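Local coordinates for protein Lon211 (Mycobacterium tuberculosis, PDB 6VBK) that is the N-terminal domain of an ATP-dependent Lon protease, a region that in this family probably takes part in recognising and binding protein substrates, at residues B[9-14]-B[120-125]; B[61-66]-B[84-89]; B[77-82]-B[103-108]. All coordinates share one frame; numbering follows the deposited sequence.

Contact 1: residues B[9-14]-B[120-125]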
# COMPACT_ATOMS: atom_id res chain seq x y z
N SER B 9 0.22 -1.00 -4.13
CA SER B 9 0.15 -2.25 -3.40
C SER B 9 -0.16 -1.98 -1.93
O SER B 9 0.11 -0.91 -1.39
CB SER B 9 1.46 -3.03 -3.53
OG SER B 9 1.71 -3.38 -4.88
N GLU B 10 -0.75 -2.98 -1.29
CA GLU B 10 -1.15 -2.86 0.11
C GLU B 10 0.05 -3.03 1.02
O GLU B 10 0.94 -3.84 0.76
CB GLU B 10 -2.23 -3.89 0.44
CG GLU B 10 -3.38 -3.35 1.28
CD GLU B 10 -4.54 -4.32 1.37
OE1 GLU B 10 -4.54 -5.32 0.62
OE2 GLU B 10 -5.45 -4.08 2.18
N THR B 11 0.08 -2.26 2.11
CA THR B 11 1.16 -2.32 3.09
C THR B 11 0.67 -3.05 4.33
O THR B 11 -0.31 -2.63 4.96
CB THR B 11 1.65 -0.91 3.45
OG1 THR B 11 2.44 -0.39 2.38
CG2 THR B 11 2.50 -0.96 4.72
N LEU B 12 1.34 -4.14 4.67
CA LEU B 12 1.01 -4.93 5.85
C LEU B 12 1.84 -4.49 7.05
O LEU B 12 2.94 -3.95 6.91
CB LEU B 12 1.23 -6.42 5.59
CG LEU B 12 0.16 -7.20 4.82
CD1 LEU B 12 0.63 -8.62 4.60
CD2 LEU B 12 -1.16 -7.18 5.57
N THR B 13 1.30 -4.75 8.23
CA THR B 13 2.01 -4.53 9.49
C THR B 13 2.06 -5.86 10.24
O THR B 13 1.01 -6.42 10.59
CB THR B 13 1.32 -3.46 10.33
OG1 THR B 13 1.37 -2.20 9.63
CG2 THR B 13 2.01 -3.31 11.67
N LEU B 14 3.27 -6.36 10.47
CA LEU B 14 3.46 -7.69 11.03
C LEU B 14 4.54 -7.66 12.10
O LEU B 14 5.47 -6.84 12.02
CB LEU B 14 3.86 -8.70 9.94
CG LEU B 14 2.87 -8.90 8.79
CD1 LEU B 14 3.53 -9.66 7.66
CD2 LEU B 14 1.62 -9.62 9.28
N TRP B 120 7.61 -4.42 15.38
CA TRP B 120 6.68 -4.33 14.27
C TRP B 120 7.30 -3.54 13.13
O TRP B 120 7.97 -2.53 13.35
CB TRP B 120 5.37 -3.67 14.71
CG TRP B 120 4.57 -4.50 15.66
CD1 TRP B 120 4.75 -4.61 17.01
CD2 TRP B 120 3.44 -5.33 15.34
NE1 TRP B 120 3.82 -5.46 17.55
CE2 TRP B 120 3.00 -5.91 16.55
CE3 TRP B 120 2.77 -5.63 14.16
CZ2 TRP B 120 1.91 -6.78 16.60
CZ3 TRP B 120 1.69 -6.49 14.21
CH2 TRP B 120 1.27 -7.06 15.42
N VAL B 121 7.08 -4.02 11.90
CA VAL B 121 7.54 -3.34 10.70
C VAL B 121 6.41 -3.34 9.68
O VAL B 121 5.50 -4.17 9.71
CB VAL B 121 8.80 -4.00 10.08
CG1 VAL B 121 9.95 -4.01 11.08
CG2 VAL B 121 8.49 -5.41 9.60
N GLU B 122 6.47 -2.37 8.77
CA GLU B 122 5.56 -2.33 7.63
C GLU B 122 6.17 -3.10 6.47
O GLU B 122 7.38 -3.10 6.26
CB GLU B 122 5.26 -0.89 7.22
CG GLU B 122 4.44 -0.12 8.24
CD GLU B 122 4.13 1.30 7.78
OE1 GLU B 122 4.65 1.71 6.72
OE2 GLU B 122 3.36 1.99 8.48
N GLY B 123 5.30 -3.76 5.70
CA GLY B 123 5.76 -4.58 4.60
C GLY B 123 4.74 -4.64 3.48
O GLY B 123 3.56 -4.34 3.67
N THR B 124 5.22 -5.05 2.31
CA THR B 124 4.40 -5.12 1.10
C THR B 124 4.49 -6.53 0.53
O THR B 124 5.59 -7.02 0.26
CB THR B 124 4.86 -4.09 0.07
OG1 THR B 124 4.71 -2.78 0.61
CG2 THR B 124 4.03 -4.21 -1.20
N VAL B 125 3.33 -7.17 0.34
CA VAL B 125 3.30 -8.47 -0.31
C VAL B 125 3.80 -8.32 -1.74
O VAL B 125 3.34 -7.45 -2.49
CB VAL B 125 1.89 -9.06 -0.28
CG1 VAL B 125 1.88 -10.45 -0.90
CG2 VAL B 125 1.38 -9.12 1.15

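Contact 2: residues B[61-66]-B[84-89]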
# COMPACT_ATOMS: atom_id res chain seq x y z
N VAL B 61 -11.56 -16.27 15.88
CA VAL B 61 -10.09 -16.04 16.03
C VAL B 61 -9.35 -16.57 14.80
O VAL B 61 -9.48 -17.77 14.51
CB VAL B 61 -9.56 -16.72 17.32
CG1 VAL B 61 -8.12 -16.34 17.61
CG2 VAL B 61 -10.45 -16.43 18.51
N SER B 62 -8.60 -15.71 14.11
CA SER B 62 -7.83 -16.13 12.96
C SER B 62 -6.46 -16.65 13.38
O SER B 62 -6.00 -16.43 14.51
CB SER B 62 -7.68 -14.97 11.97
OG SER B 62 -8.94 -14.44 11.60
N LYS B 63 -5.80 -17.34 12.46
CA LYS B 63 -4.45 -17.83 12.71
C LYS B 63 -3.48 -16.66 12.83
O LYS B 63 -3.57 -15.70 12.06
CB LYS B 63 -4.00 -18.77 11.60
CG LYS B 63 -4.91 -19.97 11.36
CD LYS B 63 -4.73 -21.03 12.43
CE LYS B 63 -5.45 -22.31 12.06
NZ LYS B 63 -4.96 -22.88 10.77
N PRO B 64 -2.55 -16.71 13.78
CA PRO B 64 -1.58 -15.61 13.92
C PRO B 64 -0.70 -15.48 12.68
O PRO B 64 -0.33 -16.47 12.05
CB PRO B 64 -0.76 -16.01 15.15
CG PRO B 64 -1.65 -16.95 15.91
CD PRO B 64 -2.42 -17.70 14.86
N ARG B 65 -0.38 -14.24 12.33
CA ARG B 65 0.46 -13.93 11.18
C ARG B 65 1.74 -13.25 11.66
O ARG B 65 1.68 -12.24 12.37
CB ARG B 65 -0.28 -13.03 10.19
CG ARG B 65 -1.46 -13.71 9.50
CD ARG B 65 -2.46 -12.69 8.97
NE ARG B 65 -1.84 -11.72 8.07
CZ ARG B 65 -1.82 -11.84 6.75
NH1 ARG B 65 -2.38 -12.90 6.17
NH2 ARG B 65 -1.24 -10.91 6.00
N VAL B 66 2.88 -13.81 11.27
CA VAL B 66 4.18 -13.27 11.64
C VAL B 66 5.01 -13.05 10.38
O VAL B 66 4.69 -13.56 9.30
CB VAL B 66 4.94 -14.20 12.62
CG1 VAL B 66 4.16 -14.37 13.91
CG2 VAL B 66 5.21 -15.55 11.97
N VAL B 84 2.13 -18.08 8.64
CA VAL B 84 0.88 -18.36 9.34
C VAL B 84 1.15 -19.42 10.39
O VAL B 84 1.59 -20.54 10.06
CB VAL B 84 -0.22 -18.82 8.37
CG1 VAL B 84 -1.42 -19.35 9.14
CG2 VAL B 84 -0.64 -17.67 7.46
N ILE B 85 0.92 -19.08 11.65
CA ILE B 85 1.08 -20.03 12.75
C ILE B 85 -0.04 -21.06 12.63
O ILE B 85 -1.19 -20.79 13.01
CB ILE B 85 1.06 -19.33 14.12
CG1 ILE B 85 2.18 -18.29 14.19
CG2 ILE B 85 1.21 -20.35 15.24
CD1 ILE B 85 3.57 -18.87 14.10
N GLU B 86 0.28 -22.24 12.11
CA GLU B 86 -0.74 -23.24 11.85
C GLU B 86 -1.12 -24.01 13.11
O GLU B 86 -2.30 -24.31 13.33
CB GLU B 86 -0.27 -24.21 10.76
CG GLU B 86 0.03 -23.55 9.42
CD GLU B 86 -1.22 -23.25 8.61
OE1 GLU B 86 -2.33 -23.58 9.07
OE2 GLU B 86 -1.08 -22.69 7.50
N GLN B 87 -0.13 -24.35 13.93
CA GLN B 87 -0.36 -25.15 15.13
C GLN B 87 0.52 -24.65 16.26
O GLN B 87 1.59 -24.08 16.03
CB GLN B 87 -0.08 -26.64 14.88
CG GLN B 87 -1.06 -27.30 13.93
CD GLN B 87 -0.74 -28.77 13.71
OE1 GLN B 87 0.39 -29.21 13.95
NE2 GLN B 87 -1.73 -29.53 13.26
N GLU B 88 0.06 -24.87 17.49
CA GLU B 88 0.84 -24.59 18.68
C GLU B 88 0.67 -25.75 19.65
O GLU B 88 -0.44 -26.25 19.86
CB GLU B 88 0.41 -23.28 19.36
CG GLU B 88 0.70 -22.03 18.53
CD GLU B 88 0.52 -20.76 19.33
OE1 GLU B 88 1.25 -20.58 20.33
OE2 GLU B 88 -0.36 -19.95 18.98
N GLY B 89 1.79 -26.18 20.24
CA GLY B 89 1.79 -27.28 21.18
C GLY B 89 3.19 -27.61 21.66
O GLY B 89 3.96 -26.71 21.99
O HOH W 1 -3.89 -25.59 9.67

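Contact 3: residues B[77-82]-B[103-108]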
# COMPACT_ATOMS: atom_id res chain seq x y z
N ALA B 77 17.13 -9.19 6.88
CA ALA B 77 17.02 -9.16 5.42
C ALA B 77 15.97 -8.15 4.98
O ALA B 77 15.04 -7.81 5.72
CB ALA B 77 16.68 -10.55 4.88
N ASP B 78 16.13 -7.65 3.75
CA ASP B 78 15.19 -6.69 3.20
C ASP B 78 13.84 -7.31 2.86
O ASP B 78 12.88 -6.57 2.63
CB ASP B 78 15.79 -6.02 1.96
CG ASP B 78 16.28 -7.02 0.94
OD1 ASP B 78 17.37 -7.59 1.14
OD2 ASP B 78 15.57 -7.24 -0.07
N VAL B 79 13.75 -8.64 2.82
CA VAL B 79 12.52 -9.34 2.52
C VAL B 79 12.32 -10.43 3.57
O VAL B 79 13.25 -11.19 3.87
CB VAL B 79 12.52 -9.95 1.11
CG1 VAL B 79 11.38 -10.95 0.94
CG2 VAL B 79 12.43 -8.85 0.06
N GLY B 80 11.12 -10.50 4.14
CA GLY B 80 10.73 -11.57 5.02
C GLY B 80 9.67 -12.45 4.37
O GLY B 80 9.16 -12.16 3.29
N THR B 81 9.35 -13.54 5.05
CA THR B 81 8.32 -14.47 4.60
C THR B 81 7.10 -14.33 5.50
O THR B 81 7.21 -14.51 6.72
CB THR B 81 8.82 -15.91 4.62
OG1 THR B 81 9.96 -16.04 3.75
CG2 THR B 81 7.73 -16.86 4.14
N LEU B 82 5.96 -13.99 4.91
CA LEU B 82 4.71 -13.99 5.64
C LEU B 82 4.41 -15.40 6.13
O LEU B 82 4.28 -16.33 5.33
CB LEU B 82 3.57 -13.48 4.75
CG LEU B 82 2.16 -13.57 5.32
CD1 LEU B 82 2.06 -12.83 6.65
CD2 LEU B 82 1.14 -13.02 4.33
N VAL B 103 4.00 -18.23 3.43
CA VAL B 103 2.93 -17.90 2.48
C VAL B 103 3.48 -17.13 1.28
O VAL B 103 3.36 -17.58 0.14
CB VAL B 103 1.80 -17.10 3.18
CG1 VAL B 103 0.70 -16.72 2.19
CG2 VAL B 103 1.22 -17.89 4.34
N SER B 104 4.08 -15.96 1.51
CA SER B 104 4.50 -15.10 0.41
C SER B 104 5.66 -14.21 0.85
O SER B 104 5.96 -14.08 2.04
CB SER B 104 3.33 -14.26 -0.10
OG SER B 104 2.76 -13.49 0.95
N ARG B 105 6.30 -13.59 -0.13
CA ARG B 105 7.40 -12.68 0.15
C ARG B 105 6.87 -11.29 0.49
O ARG B 105 5.91 -10.81 -0.11
CB ARG B 105 8.36 -12.59 -1.04
CG ARG B 105 9.17 -13.85 -1.25
CD ARG B 105 10.04 -13.76 -2.49
NE ARG B 105 11.08 -14.78 -2.48
CZ ARG B 105 10.90 -16.04 -2.87
NH1 ARG B 105 9.71 -16.43 -3.31
NH2 ARG B 105 11.90 -16.90 -2.83
N VAL B 106 7.49 -10.66 1.48
CA VAL B 106 7.09 -9.35 1.96
C VAL B 106 8.31 -8.45 1.97
O VAL B 106 9.32 -8.77 2.62
CB VAL B 106 6.45 -9.41 3.36
CG1 VAL B 106 6.02 -8.03 3.81
CG2 VAL B 106 5.27 -10.37 3.37
N ARG B 107 8.24 -7.33 1.25
CA ARG B 107 9.33 -6.36 1.22
C ARG B 107 9.29 -5.52 2.49
O ARG B 107 8.33 -4.76 2.70
CB ARG B 107 9.24 -5.49 -0.02
CG ARG B 107 10.27 -4.37 -0.06
CD ARG B 107 10.62 -3.98 -1.49
NE ARG B 107 11.26 -5.08 -2.20
CZ ARG B 107 12.57 -5.35 -2.15
NH1 ARG B 107 13.37 -4.58 -1.42
NH2 ARG B 107 13.07 -6.37 -2.83
N ILE B 108 10.32 -5.63 3.31
CA ILE B 108 10.34 -4.96 4.61
C ILE B 108 10.59 -3.47 4.40
O ILE B 108 11.58 -3.07 3.77
CB ILE B 108 11.40 -5.57 5.53
CG1 ILE B 108 11.03 -7.02 5.87
CG2 ILE B 108 11.56 -4.74 6.79
CD1 ILE B 108 12.00 -7.69 6.81
O HOH W 2 15.30 -7.31 -2.77
O HOH W 3 13.07 -4.16 1.59

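Contact 1: residues B[9-14]-B[120-125]
Thr13 meets Trp120 through its methyl: Thr13 CG2 lies 3.5 Å from Trp120 CE3, and the two side chains cross at about a right angle. With chi1 -64° placing OG1 beside the backbone N, the methyl stands anti to N and meets the indole, while Thr13 OG1 lies 4.0 Å from Glu122 CG. The benzo part of the indole also comes close to the Leu14 backbone, obliquely, with Trp120 CE3 3.4 Å from Leu14 C. Further along the face of Thr13, Thr11 CG2 packs on Glu122 CB at 3.7 Å. On the other face, which carries Leu12 and Leu14, Leu12 CD1 meets Val125 CG2 at 3.6 Å. Between these two layers of side chains the strands pair antiparallel in the curled mixed sheet of the Lon substrate-binding domain, a member of the PUA clan. Leu14 and Val121 form a hydrogen-bonded pair, both N-to-O distances being 3.2 Å. Gly123 N also donates to Leu12 O at 2.7 Å. In the next shell, Trp120 NE1 is bonded to Pro115 O and the indole rests on Ala46 and Ala50 of helix 38-50. At the far end, Ser9 pairs antiparallel with a strand of the second subunit, continuing the sheet across the interface.

Contact 2: residues B[61-66]-B[84-89]
Pro64 and Ile85 form the close-packed centre of this contact, at the start of the beta hairpin of strands 65-70 and 79-88, where the chain leads into the first strand. The proline ring crosses the isoleucine side chain at about a right angle, Pro64 CB lying 3.8 Å from Ile85 CG1. One backbone bond draws them together: Ile85 N donates to Pro64 O at 2.9 Å, with an angle of 166° at the hydrogen. Val66 adds a looser touch, CG2 to Ile85 CD1, and Ala47 of helix 38-50 packs on both Pro64 and Val66. Arg65 and Val84 make a non-hydrogen-bonded pair.

The outer side is polar and held more weakly. Lys63 lays its CB against Val84 CG1 at 3.6 Å and then bends at chi2 (-76°) and again at chi4, its CD passing 3.6 Å from Ile85 O. Glu86, whose carboxylate also pairs through OE2 with Arg101, forms a classic beta bulge with Gln87 opposite Val99. Its own chain folds back at chi2, and Glu86 OE1 lies 3.2 Å from Lys63 NZ, a salt bridge whose hydrogen bond is weak. A water joins the same two atoms, accepting from Lys63 NZ and donating to Glu86 OE1 at 2.6 Å.

Contact 3: residues B[77-82]-B[103-108]
Leu82 and Val103 lie side by side and point the same way, with Leu82 CG 4.1 Å from Val103 CB. Leu82 CB meets Val106 CG2 at 3.8 Å, and Leu82 CD2 lies near Ser104 OG. At the other end, Ile108 lays its extended chain (chi2 -178°) against the opposite backbone, with Ile108 CD1 3.2 Å from Ala77 O and also near the N of Gly80, a residue with no side chain to meet it.

On the face opposite Leu82 and Val106, Arg107 and Val79 come together. The arginine bends at chi3 (-64°), and Val79 CG2 sits over one face of the guanidinium, offset toward its rim. Asp78, a poorly ordered residue, makes a long salt bridge, OD2 to Arg107 NH1 at 3.7 Å, the carboxylate and guanidinium planes being 27° apart. A water donates to Asp78 OD2 at 2.7 Å.

Strands 79-88 and 96-112 form an antiparallel beta hairpin, and a run of backbone bonds fixes the register of these side chains. Gly80 and Val106 exchange two bonds of 2.9 Å, N to O in each direction. Leu82 O accepts from Val103 N at 2.7 Å, and Asp78 O receives Ile108 N as well as a bond from a water that also donates to Ile108 O.

Arg105, extended from CG to NE, reaches past the hairpin: NE donates to Leu190 O, and NH2 both donates to Val189 O and pairs with Asp173. Thr81 OG1 is bonded to Val24 O, and Leu190 of helix 183-191 covers Val79 and Thr81.

All three contacts belong to one curled sheet. Contact 3 is the most central, its centre about 7 Å from that of the chain against about 15 Å and 14 Å for contacts 1 and 2; six of its twelve touching residues are buried, against four of twelve and three of seven. Contacts 2 and 3 share strand 79-88, whereas contact 1 sits next to contact 3 in the sheet: Thr124 O probably accepts a hydrogen bond from Arg107 N. Arg65 bridges all three, touching Leu12, Leu14 and Leu82. Backbone pairing dominates contacts 1 and 3; contact 2 puts its salt bridge and water on exposed Lys63, while buried Pro64 and Ile85 pack apolar. Contact 1 alone reaches the second subunit.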